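Local coordinates for gamma-resorcylate decarboxylase (Polaromonas, PDB 4QRO), which probably catalyses the manganese-dependent, reversible decarboxylation of gamma-resorcylate (2,6-dihydroxybenzoate) to resorcinol, at residues 9-14 / 81-86; 29-34 / 40-45; 191-196 / 219-224; 241-244 / 248-251. One frame throughout, in Å; residues are numbered along the deposited sequence. Where two conformers were deposited one is given.

Contact 1. Residues 9-14 / 81-86. With MN (manganese (II) ion), chain K.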
loop_
_atom_site.group_PDB
_atom_site.type_symbol
_atom_site.label_atom_id
_atom_site.label_comp_id
_atom_site.label_asym_id
_atom_site.label_seq_id
_atom_site.Cartn_x
_atom_site.Cartn_y
_atom_site.Cartn_z
ATOM N N GLU A 9 -9.478 -1.759 -19.838
ATOM C CA GLU A 9 -9.631 -0.929 -21.004
ATOM C C GLU A 9 -11.083 -0.420 -20.940
ATOM O O GLU A 9 -12.059 -1.182 -21.079
ATOM C CB GLU A 9 -9.358 -1.733 -22.302
ATOM C CG GLU A 9 -8.228 -2.795 -22.251
ATOM C CD GLU A 9 -6.850 -2.253 -21.859
ATOM O OE1 GLU A 9 -6.182 -2.848 -20.954
ATOM O OE2 GLU A 9 -6.409 -1.240 -22.450
ATOM N N HIS A 10 -11.211 0.862 -20.659
ATOM C CA HIS A 10 -12.461 1.412 -20.221
ATOM C C HIS A 10 -13.180 2.195 -21.306
ATOM O O HIS A 10 -12.559 2.766 -22.194
ATOM C CB HIS A 10 -12.237 2.353 -19.039
ATOM C CG HIS A 10 -11.561 1.725 -17.862
ATOM N ND1 HIS A 10 -12.169 0.769 -17.075
ATOM C CD2 HIS A 10 -10.359 1.983 -17.289
ATOM C CE1 HIS A 10 -11.351 0.430 -16.091
ATOM N NE2 HIS A 10 -10.255 1.164 -16.190
ATOM N N PHE A 11 -14.500 2.268 -21.162
ATOM C CA PHE A 11 -15.341 3.132 -21.992
ATOM C C PHE A 11 -16.437 3.695 -21.089
ATOM O O PHE A 11 -16.615 3.257 -19.922
ATOM C CB PHE A 11 -15.986 2.323 -23.135
ATOM C CG PHE A 11 -17.061 1.378 -22.661
ATOM C CD1 PHE A 11 -18.385 1.797 -22.553
ATOM C CD2 PHE A 11 -16.736 0.106 -22.226
ATOM C CE1 PHE A 11 -19.363 0.961 -22.063
ATOM C CE2 PHE A 11 -17.710 -0.754 -21.753
ATOM C CZ PHE A 11 -19.030 -0.315 -21.649
ATOM N N ALA A 12 -17.184 4.657 -21.617
ATOM C CA ALA A 12 -18.332 5.216 -20.891
ATOM C C ALA A 12 -19.545 5.317 -21.806
ATOM O O ALA A 12 -19.401 5.396 -23.031
ATOM C CB ALA A 12 -17.999 6.583 -20.344
ATOM N N THR A 13 -20.726 5.273 -21.197
ATOM C CA THR A 13 -21.949 5.734 -21.860
ATOM C C THR A 13 -22.181 7.195 -21.457
ATOM O O THR A 13 -21.541 7.694 -20.517
ATOM C CB THR A 13 -23.163 4.859 -21.493
ATOM O OG1 THR A 13 -23.383 4.906 -20.078
ATOM C CG2 THR A 13 -22.918 3.419 -21.907
ATOM N N GLU A 14 -23.057 7.907 -22.173
ATOM C CA GLU A 14 -23.390 9.293 -21.773
ATOM C C GLU A 14 -23.898 9.309 -20.327
ATOM O O GLU A 14 -23.593 10.198 -19.550
ATOM C CB GLU A 14 -24.410 9.934 -22.732
ATOM C CG GLU A 14 -23.796 10.464 -24.039
ATOM C CD GLU A 14 -22.841 11.655 -23.844
ATOM O OE1 GLU A 14 -22.830 12.264 -22.750
ATOM O OE2 GLU A 14 -22.094 11.998 -24.796
ATOM N N ASN A 81 -24.515 -3.043 -20.214
ATOM C CA ASN A 81 -24.096 -4.345 -20.686
ATOM C C ASN A 81 -24.689 -4.638 -22.069
ATOM O O ASN A 81 -24.020 -5.230 -22.918
ATOM C CB ASN A 81 -24.496 -5.408 -19.675
ATOM C CG ASN A 81 -23.738 -5.277 -18.359
ATOM O OD1 ASN A 81 -22.607 -4.803 -18.337
ATOM N ND2 ASN A 81 -24.374 -5.687 -17.257
ATOM N N ASP A 82 -25.933 -4.205 -22.304
ATOM C CA ASP A 82 -26.535 -4.344 -23.643
ATOM C C ASP A 82 -25.784 -3.493 -24.676
ATOM O O ASP A 82 -25.535 -3.945 -25.774
ATOM C CB ASP A 82 -28.021 -3.960 -23.659
ATOM C CG ASP A 82 -28.909 -4.988 -22.972
ATOM O OD1 ASP A 82 -28.552 -6.183 -22.933
ATOM O OD2 ASP A 82 -29.979 -4.591 -22.466
ATOM N N PHE A 83 -25.440 -2.261 -24.314
ATOM C CA PHE A 83 -24.654 -1.386 -25.182
ATOM C C PHE A 83 -23.301 -2.003 -25.497
ATOM O O PHE A 83 -22.898 -2.026 -26.641
ATOM C CB PHE A 83 -24.443 -0.036 -24.529
ATOM C CG PHE A 83 -23.448 0.848 -25.229
ATOM C CD1 PHE A 83 -23.805 1.556 -26.365
ATOM C CD2 PHE A 83 -22.161 1.003 -24.726
ATOM C CE1 PHE A 83 -22.909 2.407 -26.991
ATOM C CE2 PHE A 83 -21.255 1.846 -25.352
ATOM C CZ PHE A 83 -21.625 2.546 -26.484
ATOM N N LEU A 84 -22.621 -2.508 -24.474
ATOM C CA LEU A 84 -21.333 -3.152 -24.655
ATOM C C LEU A 84 -21.433 -4.401 -25.577
ATOM O O LEU A 84 -20.619 -4.558 -26.486
ATOM C CB LEU A 84 -20.743 -3.500 -23.294
ATOM C CG LEU A 84 -19.406 -4.228 -23.347
ATOM C CD1 LEU A 84 -18.432 -3.521 -24.284
ATOM C CD2 LEU A 84 -18.860 -4.323 -21.928
ATOM N N ALA A 85 -22.449 -5.244 -25.375
ATOM C CA ALA A 85 -22.692 -6.391 -26.275
ATOM C C ALA A 85 -22.825 -6.007 -27.762
ATOM O O ALA A 85 -22.259 -6.687 -28.626
ATOM C CB ALA A 85 -23.912 -7.161 -25.838
ATOM N N GLU A 86 -23.586 -4.946 -28.035
ATOM C CA GLU A 86 -23.749 -4.369 -29.389
ATOM C C GLU A 86 -22.421 -3.911 -29.968
ATOM O O GLU A 86 -22.133 -4.173 -31.129
ATOM C CB GLU A 86 -24.734 -3.179 -29.366
ATOM C CG GLU A 86 -26.179 -3.588 -29.134
ATOM C CD GLU A 86 -27.046 -2.452 -28.624
ATOM O OE1 GLU A 86 -28.062 -2.748 -27.965
ATOM O OE2 GLU A 86 -26.714 -1.270 -28.869
HETATM MN MN MN K . -8.778 1.623 -14.565
#
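F11 ends strand 4-11, the first strand of the amidohydrolase barrel, and rests its ring on F83 and L84 of helix 70-90. The segment illustrates how a barrel strand serves two sides at once. H10 binds manganese through NE2 at 2.2 Å, in a site completed by E8, H164 and D287, while its neighbour F11 turns to the surrounding helical layer. CG of F11 lies between the backbone N and the carbonyl carbon (chi1 71°), which carries the ring across to the helix. There CE1 of F11 comes to the edge of the F83 ring, 3.9 Å from CD2 of F83. The two planes are inclined at 43°, an oblique pairing that is neither a stack nor edge-to-face. The ring centroids of F11 and F83 stand 5.9 Å apart. L84 meets the CE2 and CZ atoms of the F11 ring: F11 CE2 lies 3.8 Å from L84 CD2, and F11 CZ 4.0 Å from L84 CB. T13 extends the apolar patch with its methyl, CG2 lying 3.8 Å from CD2 of F83, while its OG1 serves as N-cap of helix 14-17. F83 thus receives both F11 and T13 along one side of its ring. Strand 52-59 runs beside strand 4-11 and leads on to helix 70-90; its L59 touches F11 and its L57 touches L84.

Contact 2. Residues 29-34 / 40-45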
loop_
_atom_site.group_PDB
_atom_site.type_symbol
_atom_site.label_atom_id
_atom_site.label_comp_id
_atom_site.label_asym_id
_atom_site.label_seq_id
_atom_site.Cartn_x
_atom_site.Cartn_y
_atom_site.Cartn_z
ATOM N N TRP A 29 -10.237 17.422 -20.439
ATOM C CA TRP A 29 -11.517 16.698 -20.496
ATOM C C TRP A 29 -11.989 16.398 -21.943
ATOM O O TRP A 29 -12.425 15.257 -22.249
ATOM C CB TRP A 29 -12.588 17.456 -19.677
ATOM C CG TRP A 29 -13.945 16.836 -19.755
ATOM C CD1 TRP A 29 -15.087 17.409 -20.253
ATOM C CD2 TRP A 29 -14.304 15.510 -19.349
ATOM N NE1 TRP A 29 -16.130 16.521 -20.173
ATOM C CE2 TRP A 29 -15.680 15.349 -19.622
ATOM C CE3 TRP A 29 -13.595 14.440 -18.779
ATOM C CZ2 TRP A 29 -16.358 14.156 -19.361
ATOM C CZ3 TRP A 29 -14.266 13.259 -18.518
ATOM C CH2 TRP A 29 -15.642 13.132 -18.800
ATOM N N PRO A 30 -11.888 17.388 -22.861
ATOM C CA PRO A 30 -12.347 17.056 -24.223
ATOM C C PRO A 30 -11.661 15.816 -24.787
ATOM O O PRO A 30 -12.315 14.968 -25.386
ATOM C CB PRO A 30 -12.010 18.322 -25.014
ATOM C CG PRO A 30 -12.110 19.411 -23.975
ATOM C CD PRO A 30 -11.455 18.791 -22.769
ATOM N N GLU A 31 -10.355 15.675 -24.569
ATOM C CA GLU A 31 -9.653 14.460 -25.019
ATOM C C GLU A 31 -10.139 13.211 -24.306
ATOM O O GLU A 31 -10.441 12.206 -24.971
ATOM C CB GLU A 31 -8.129 14.571 -24.824
ATOM C CG GLU A 31 -7.369 13.263 -25.060
ATOM C CD GLU A 31 -7.230 12.887 -26.535
ATOM O OE1 GLU A 31 -7.639 13.689 -27.367
ATOM O OE2 GLU A 31 -6.715 11.793 -26.877
ATOM N N LEU A 32 -10.156 13.242 -22.964
ATOM C CA LEU A 32 -10.564 12.078 -22.199
ATOM C C LEU A 32 -11.976 11.622 -22.559
ATOM O O LEU A 32 -12.216 10.435 -22.729
ATOM C CB LEU A 32 -10.490 12.347 -20.676
ATOM C CG LEU A 32 -10.912 11.167 -19.796
ATOM C CD1 LEU A 32 -10.092 9.940 -20.151
ATOM C CD2 LEU A 32 -10.807 11.486 -18.303
ATOM N N ARG A 33 -12.899 12.575 -22.615
ATOM C CA ARG A 33 -14.280 12.357 -23.064
ATOM C C ARG A 33 -14.327 11.587 -24.392
ATOM O O ARG A 33 -15.056 10.573 -24.547
ATOM C CB ARG A 33 -14.948 13.742 -23.220
ATOM C CG ARG A 33 -16.363 13.784 -23.778
ATOM C CD ARG A 33 -16.995 15.159 -23.553
ATOM N NE ARG A 33 -16.280 16.236 -24.239
ATOM C CZ ARG A 33 -16.539 17.532 -24.089
ATOM N NH1 ARG A 33 -17.488 17.953 -23.253
ATOM N NH2 ARG A 33 -15.832 18.416 -24.771
ATOM N N SER A 34 -13.584 12.106 -25.362
ATOM C CA SER A 34 -13.536 11.539 -26.723
ATOM C C SER A 34 -12.991 10.117 -26.706
ATOM O O SER A 34 -13.510 9.251 -27.416
ATOM C CB SER A 34 -12.681 12.407 -27.647
ATOM O OG SER A 34 -11.339 12.400 -27.238
ATOM N N GLN A 40 -15.185 2.049 -31.475
ATOM C CA GLN A 40 -14.991 1.466 -32.814
ATOM C C GLN A 40 -13.867 2.057 -33.675
ATOM O O GLN A 40 -13.368 1.381 -34.590
ATOM C CB GLN A 40 -16.299 1.549 -33.635
ATOM C CG GLN A 40 -17.513 0.915 -32.983
ATOM C CD GLN A 40 -17.365 -0.588 -32.757
ATOM O OE1 GLN A 40 -16.833 -1.324 -33.598
ATOM N NE2 GLN A 40 -17.832 -1.047 -31.621
ATOM N N ASP A 41 -13.473 3.293 -33.438
ATOM C CA ASP A 41 -12.677 4.010 -34.439
ATOM C C ASP A 41 -11.228 4.194 -33.998
ATOM O O ASP A 41 -10.377 3.372 -34.303
ATOM C CB ASP A 41 -13.383 5.323 -34.832
ATOM C CG ASP A 41 -12.525 6.238 -35.715
ATOM O OD1 ASP A 41 -11.526 5.776 -36.293
ATOM O OD2 ASP A 41 -12.850 7.437 -35.835
ATOM N N ARG A 42 -10.937 5.249 -33.273
ATOM C CA ARG A 42 -9.536 5.540 -32.964
ATOM C C ARG A 42 -8.906 4.478 -32.061
ATOM O O ARG A 42 -7.729 4.134 -32.224
ATOM C CB ARG A 42 -9.405 6.941 -32.358
ATOM C CG ARG A 42 -7.993 7.295 -31.914
ATOM C CD ARG A 42 -7.934 8.760 -31.546
ATOM N NE ARG A 42 -6.656 9.120 -30.955
ATOM C CZ ARG A 42 -6.495 9.772 -29.801
ATOM N NH1 ARG A 42 -5.262 10.049 -29.388
ATOM N NH2 ARG A 42 -7.543 10.161 -29.061
ATOM N N ARG A 43 -9.706 3.951 -31.137
ATOM C CA ARG A 43 -9.292 2.883 -30.245
ATOM C C ARG A 43 -8.715 1.691 -30.998
ATOM O O ARG A 43 -7.644 1.198 -30.647
ATOM C CB ARG A 43 -10.466 2.440 -29.359
ATOM C CG ARG A 43 -10.112 1.400 -28.307
ATOM C CD ARG A 43 -11.317 1.003 -27.457
ATOM N NE ARG A 43 -11.940 2.150 -26.776
ATOM C CZ ARG A 43 -12.128 2.258 -25.459
ATOM N NH1 ARG A 43 -11.736 1.306 -24.587
ATOM N NH2 ARG A 43 -12.685 3.359 -24.997
ATOM N N VAL A 44 -9.395 1.259 -32.054
ATOM C CA VAL A 44 -8.919 0.124 -32.821
ATOM C C VAL A 44 -7.670 0.488 -33.641
ATOM O O VAL A 44 -6.731 -0.308 -33.766
ATOM C CB VAL A 44 -10.059 -0.445 -33.706
ATOM C CG1 VAL A 44 -9.539 -1.523 -34.661
ATOM C CG2 VAL A 44 -11.153 -0.993 -32.805
ATOM N N ARG A 45 -7.643 1.688 -34.202
ATOM C CA ARG A 45 -6.446 2.161 -34.872
ATOM C C ARG A 45 -5.233 2.127 -33.923
ATOM O O ARG A 45 -4.137 1.708 -34.313
ATOM C CB ARG A 45 -6.694 3.561 -35.421
ATOM C CG ARG A 45 -5.472 4.326 -35.872
ATOM C CD ARG A 45 -5.922 5.599 -36.582
ATOM N NE ARG A 45 -7.290 5.450 -37.062
ATOM C CZ ARG A 45 -8.318 6.196 -36.669
ATOM N NH1 ARG A 45 -9.506 5.948 -37.158
ATOM N NH2 ARG A 45 -8.157 7.188 -35.807
#
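OE2 of E31 is gripped by two arginines, R42 from the next helix and R35 from one turn further along its own. The firm bond across the contact is R42 NH2 to E31 OE2, 2.8 Å long and nearly straight at 163°. It reaches the oxygen on the syn side, somewhat out of the carboxylate plane, whereas OE2 itself lies in the plane of the guanidinium, at its edge. A second, weak bond of 3.4 Å runs from R42 NH1 to the same E31 OE2. Because one oxygen takes both nitrogens and the two planes stand 69° apart, this is not the flat bidentate pairing in which each oxygen meets its own nitrogen. Shape explains the meeting: R42 is extended from CG to NE and spans the gap, while E31 bends at chi2 (75°), and the two chains cross at about a right angle. E31 also sits in the first turn of its helix, where a negative charge is likely to be favoured by the helix dipole. With an alanine at E31, R42 and R35 would probably lose their shared anion, leaving the long R42 side chain free to swing. The salt bridge joins the successive helices 29-37 and 42-49 at the protein surface, with W236 of the second subunit packing on E31. In the same helix as R42, R43 reaches H10 O and touches M55 and L57 of strand 52-59, while L32 packs on V24 and P289.

Contact 3. Residues 191-196 / 219-224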
loop_
_atom_site.group_PDB
_atom_site.type_symbol
_atom_site.label_atom_id
_atom_site.label_comp_id
_atom_site.label_asym_id
_atom_site.label_seq_id
_atom_site.Cartn_x
_atom_site.Cartn_y
_atom_site.Cartn_z
ATOM N N GLN A 191 -4.745 1.731 -1.945
ATOM C CA GLN A 191 -5.080 1.339 -0.557
ATOM C C GLN A 191 -6.485 0.731 -0.461
ATOM O O GLN A 191 -6.680 -0.321 0.159
ATOM C CB GLN A 191 -4.963 2.528 0.419
ATOM C CG GLN A 191 -5.857 2.464 1.656
ATOM C CD GLN A 191 -5.416 1.441 2.683
ATOM O OE1 GLN A 191 -4.428 0.729 2.487
ATOM N NE2 GLN A 191 -6.127 1.381 3.782
ATOM N N GLU A 192 -7.458 1.417 -1.048
ATOM C CA GLU A 192 -8.852 0.978 -1.013
ATOM C C GLU A 192 -8.993 -0.444 -1.567
ATOM O O GLU A 192 -9.621 -1.308 -0.950
ATOM C CB GLU A 192 -9.711 1.949 -1.815
ATOM C CG GLU A 192 -11.177 1.581 -1.862
ATOM C CD GLU A 192 -11.836 1.536 -0.495
ATOM O OE1 GLU A 192 -11.575 2.445 0.359
ATOM O OE2 GLU A 192 -12.641 0.587 -0.283
ATOM N N THR A 193 -8.350 -0.687 -2.692
ATOM C CA THR A 193 -8.494 -1.953 -3.406
ATOM C C THR A 193 -7.679 -3.079 -2.744
ATOM O O THR A 193 -8.142 -4.219 -2.638
ATOM C CB THR A 193 -8.099 -1.737 -4.879
ATOM O OG1 THR A 193 -8.759 -0.552 -5.371
ATOM C CG2 THR A 193 -8.438 -2.933 -5.721
ATOM N N ALA A 194 -6.463 -2.761 -2.300
ATOM C CA ALA A 194 -5.663 -3.713 -1.542
ATOM C C ALA A 194 -6.414 -4.193 -0.308
ATOM O O ALA A 194 -6.434 -5.380 -0.029
ATOM C CB ALA A 194 -4.320 -3.094 -1.147
ATOM N N VAL A 195 -7.037 -3.276 0.439
ATOM C CA VAL A 195 -7.754 -3.678 1.651
ATOM C C VAL A 195 -9.012 -4.491 1.341
ATOM O O VAL A 195 -9.274 -5.497 1.996
ATOM C CB VAL A 195 -8.057 -2.473 2.554
ATOM C CG1 VAL A 195 -8.952 -2.885 3.708
ATOM C CG2 VAL A 195 -6.733 -1.928 3.094
ATOM N N HIS A 196 -9.746 -4.106 0.302
ATOM C CA HIS A 196 -10.902 -4.892 -0.111
ATOM C C HIS A 196 -10.475 -6.330 -0.469
ATOM O O HIS A 196 -11.117 -7.318 -0.039
ATOM C CB HIS A 196 -11.581 -4.200 -1.266
ATOM C CG HIS A 196 -13.005 -4.612 -1.481
ATOM N ND1 HIS A 196 -13.934 -3.762 -2.052
ATOM C CD2 HIS A 196 -13.669 -5.753 -1.176
ATOM C CE1 HIS A 196 -15.107 -4.375 -2.103
ATOM N NE2 HIS A 196 -14.967 -5.585 -1.587
ATOM N N MET A 219 -0.542 -3.732 -10.853
ATOM C CA MET A 219 0.465 -4.614 -10.279
ATOM C C MET A 219 0.047 -5.163 -8.917
ATOM O O MET A 219 0.896 -5.574 -8.126
ATOM C CB MET A 219 1.807 -3.889 -10.162
ATOM C CG MET A 219 2.545 -3.733 -11.482
ATOM S SD MET A 219 2.865 -5.312 -12.290
ATOM C CE MET A 219 4.001 -4.809 -13.579
ATOM N N GLY A 220 -1.255 -5.174 -8.641
ATOM C CA GLY A 220 -1.730 -5.707 -7.383
ATOM C C GLY A 220 -1.756 -4.718 -6.246
ATOM O O GLY A 220 -1.788 -5.136 -5.100
ATOM N N GLU A 221 -1.693 -3.412 -6.554
ATOM C CA GLU A 221 -2.118 -2.374 -5.621
ATOM C C GLU A 221 -1.213 -2.441 -4.383
ATOM O O GLU A 221 -1.676 -2.298 -3.249
ATOM C CB GLU A 221 -3.601 -2.569 -5.240
ATOM C CG GLU A 221 -4.584 -2.776 -6.416
ATOM C CD GLU A 221 -4.833 -1.540 -7.292
ATOM O OE1 GLU A 221 -4.107 -0.539 -7.145
ATOM O OE2 GLU A 221 -5.731 -1.604 -8.186
ATOM N N GLY A 222 0.074 -2.696 -4.621
ATOM C CA GLY A 222 1.069 -2.758 -3.530
ATOM C C GLY A 222 1.192 -4.105 -2.810
ATOM O O GLY A 222 2.125 -4.320 -2.030
ATOM N N LEU A 223 0.260 -5.028 -3.040
ATOM C CA LEU A 223 0.229 -6.268 -2.249
ATOM C C LEU A 223 1.537 -7.080 -2.289
ATOM O O LEU A 223 1.935 -7.604 -1.251
ATOM C CB LEU A 223 -0.982 -7.152 -2.638
ATOM C CG LEU A 223 -2.356 -6.600 -2.180
ATOM C CD1 LEU A 223 -3.501 -7.360 -2.836
ATOM C CD2 LEU A 223 -2.551 -6.628 -0.664
ATOM N N PRO A 224 2.182 -7.234 -3.479
ATOM C CA PRO A 224 3.359 -8.137 -3.510
ATOM C C PRO A 224 4.524 -7.706 -2.586
ATOM O O PRO A 224 5.195 -8.544 -1.974
ATOM C CB PRO A 224 3.776 -8.105 -4.981
ATOM C CG PRO A 224 2.469 -7.949 -5.706
ATOM C CD PRO A 224 1.685 -6.977 -4.848
#
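A194 of helix 188-202 faces the tight turn 220-223 closely, its CA only 5.6 Å from that of E221. The turn is of type I', closed by L223 N to G220 O at 2.9 Å, and its central residues E221 and G222 both have positive phi. The backbone angles of G220 and G222 call for glycine, since a CB would strike the preceding carbonyl oxygen. Against this turn the small A194 packs its methyl, CB lying 3.5 Å from E221 O and 4.0 Å from L223 CD2. E221 bends at chi2 (-70°) and crosses T193, where its CG comes 3.9 Å from T193 CG2. The polar ends part company: T193 OG1 bonds to F189 O, and E221 OE2 is hydrogen-bonded to ND1 of H218, a residue of the ligand pocket. Replacing E221 with a leucine would probably leave H218 ND1 without this partner and its ring freer to turn. The OH of Y225 of the second subunit bonds to M219 O. P165 touches both T193 and E221, L216 of strand 214-216 touches both T193 and L223, and F253 of helix 249-256 touches L223.

Contact 4. Residues 241-244 / 248-251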
loop_
_atom_site.group_PDB
_atom_site.type_symbol
_atom_site.label_atom_id
_atom_site.label_comp_id
_atom_site.label_asym_id
_atom_site.label_seq_id
_atom_site.Cartn_x
_atom_site.Cartn_y
_atom_site.Cartn_z
ATOM N N PRO A 241 -4.062 -17.065 13.285
ATOM C CA PRO A 241 -4.508 -15.719 12.891
ATOM C C PRO A 241 -5.996 -15.520 13.225
ATOM O O PRO A 241 -6.788 -16.476 13.143
ATOM C CB PRO A 241 -4.275 -15.679 11.364
ATOM C CG PRO A 241 -3.397 -16.851 11.032
ATOM C CD PRO A 241 -3.512 -17.846 12.153
ATOM N N LYS A 242 -6.357 -14.293 13.597
ATOM C CA LYS A 242 -7.694 -13.980 14.088
ATOM C C LYS A 242 -8.600 -13.599 12.926
ATOM O O LYS A 242 -9.333 -12.617 12.997
ATOM C CB LYS A 242 -7.651 -12.826 15.111
ATOM C CG LYS A 242 -6.669 -13.017 16.266
ATOM C CD LYS A 242 -7.339 -13.518 17.536
ATOM C CE LYS A 242 -7.724 -14.984 17.439
ATOM N NZ LYS A 242 -8.530 -15.400 18.616
ATOM N N TYR A 243 -8.526 -14.357 11.840
ATOM C CA TYR A 243 -9.476 -14.195 10.760
ATOM C C TYR A 243 -10.071 -15.567 10.507
ATOM O O TYR A 243 -9.475 -16.573 10.920
ATOM C CB TYR A 243 -8.836 -13.563 9.513
ATOM C CG TYR A 243 -7.562 -14.201 9.008
ATOM C CD1 TYR A 243 -7.572 -15.489 8.493
ATOM C CD2 TYR A 243 -6.346 -13.514 9.018
ATOM C CE1 TYR A 243 -6.424 -16.080 8.007
ATOM C CE2 TYR A 243 -5.183 -14.109 8.506
ATOM C CZ TYR A 243 -5.233 -15.398 8.011
ATOM O OH TYR A 243 -4.103 -16.043 7.500
ATOM N N PRO A 244 -11.250 -15.618 9.863
ATOM C CA PRO A 244 -11.957 -16.884 9.675
ATOM C C PRO A 244 -11.304 -17.828 8.678
ATOM O O PRO A 244 -11.485 -19.050 8.773
ATOM C CB PRO A 244 -13.340 -16.472 9.154
ATOM C CG PRO A 244 -13.433 -15.010 9.296
ATOM C CD PRO A 244 -12.099 -14.441 9.598
ATOM N N LYS A 248 -2.826 -19.156 5.335
ATOM C CA LYS A 248 -2.093 -17.876 5.248
ATOM C C LYS A 248 -2.697 -17.009 4.151
ATOM O O LYS A 248 -3.195 -17.530 3.146
ATOM C CB LYS A 248 -0.609 -18.129 4.939
ATOM C CG LYS A 248 0.169 -18.870 6.019
ATOM C CD LYS A 248 1.504 -19.337 5.447
ATOM C CE LYS A 248 2.390 -19.974 6.497
ATOM N NZ LYS A 248 3.218 -18.942 7.168
ATOM N N ILE A 249 -2.678 -15.684 4.334
ATOM C CA ILE A 249 -3.176 -14.787 3.294
ATOM C C ILE A 249 -2.427 -15.065 1.964
ATOM O O ILE A 249 -3.038 -15.115 0.897
ATOM C CB ILE A 249 -3.045 -13.300 3.719
ATOM C CG1 ILE A 249 -3.906 -12.987 4.959
ATOM C CG2 ILE A 249 -3.325 -12.361 2.550
ATOM C CD1 ILE A 249 -5.385 -13.344 4.829
ATOM N N VAL A 250 -1.114 -15.281 2.032
ATOM C CA VAL A 250 -0.317 -15.505 0.836
ATOM C C VAL A 250 -0.793 -16.727 0.029
ATOM O O VAL A 250 -0.630 -16.763 -1.196
ATOM C CB VAL A 250 1.198 -15.622 1.147
ATOM C CG1 VAL A 250 1.520 -16.933 1.871
ATOM C CG2 VAL A 250 2.024 -15.518 -0.140
ATOM N N ASP A 251 -1.380 -17.713 0.700
ATOM C CA ASP A 251 -1.925 -18.898 0.008
ATOM C C ASP A 251 -3.065 -18.505 -0.938
ATOM O O ASP A 251 -3.084 -18.922 -2.088
ATOM C CB ASP A 251 -2.411 -19.972 1.002
ATOM C CG ASP A 251 -1.269 -20.604 1.798
ATOM O OD1 ASP A 251 -0.183 -20.796 1.243
ATOM O OD2 ASP A 251 -1.455 -20.880 2.993
#
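Y243 and I249 form the tight part of this contact, while the exposed K248 marks its loose, solvent side. CD1 of I249 lies over one face of the Y243 ring, 4.1 Å from the centroid and 26° off the normal, a CH-pi contact set somewhat toward the rim. CE2 and CZ of Y243 both come to 3.8 Å from I249 CD1. On the opposite face sits P241, its CB 3.3 Å above the ring plane, so the tyrosine is sandwiched between a residue of its own loop and the start of the next helix. The ring reaches this slot through a chi1 of 51°, which tucks CG over its own backbone, flanked by N and C. Its hydroxyl, 3.5 Å from K248 CA, is hydrogen-bonded to R247 O, which fixes the far end of the ring. W181 of the second subunit meets Y243 edge-to-face and also packs on I249, burying a contact that lies far from the chain's centre. The other side contrasts plainly. The K248 side chain leaves its backbone directed away from the loop and adds little to the buried surface. Yet the backbone of K248 is engaged: as the N-cap residue it donates from N to D251 OD2 at 3.2 Å. D231 adds its carboxylate oxygens to the N atoms of I249 and V250. The bond from K248 N back to D251 is the reverse half of a capping box, here at the start of helix 249-256, with an aromatic loop residue folded against the first turn.

Overall arrangement
Chemistry follows place in this fold. Contact 3 is wholly buried and close to the ligand pocket, and contact 1, partly buried, joins the metal-bearing strand to helix 70-90; both rely chiefly on apolar touching. Contact 2, at the surface, rests on a hydrogen-bonded salt bridge. Contact 4 is the instructive exception: it lies farthest from the chain's centre, yet its Y243 and I249 are buried, consistent with the second subunit packing on them; that subunit also borders contacts 2 and 3. Contacts 1 and 2 meet directly, R43 NH2 lying 2.9 Å from H10 O. Contacts 3 and 4, their centres about 16 Å apart, involve the consecutive helices 223-232 and 249-256, across the chain's centre from contact 1.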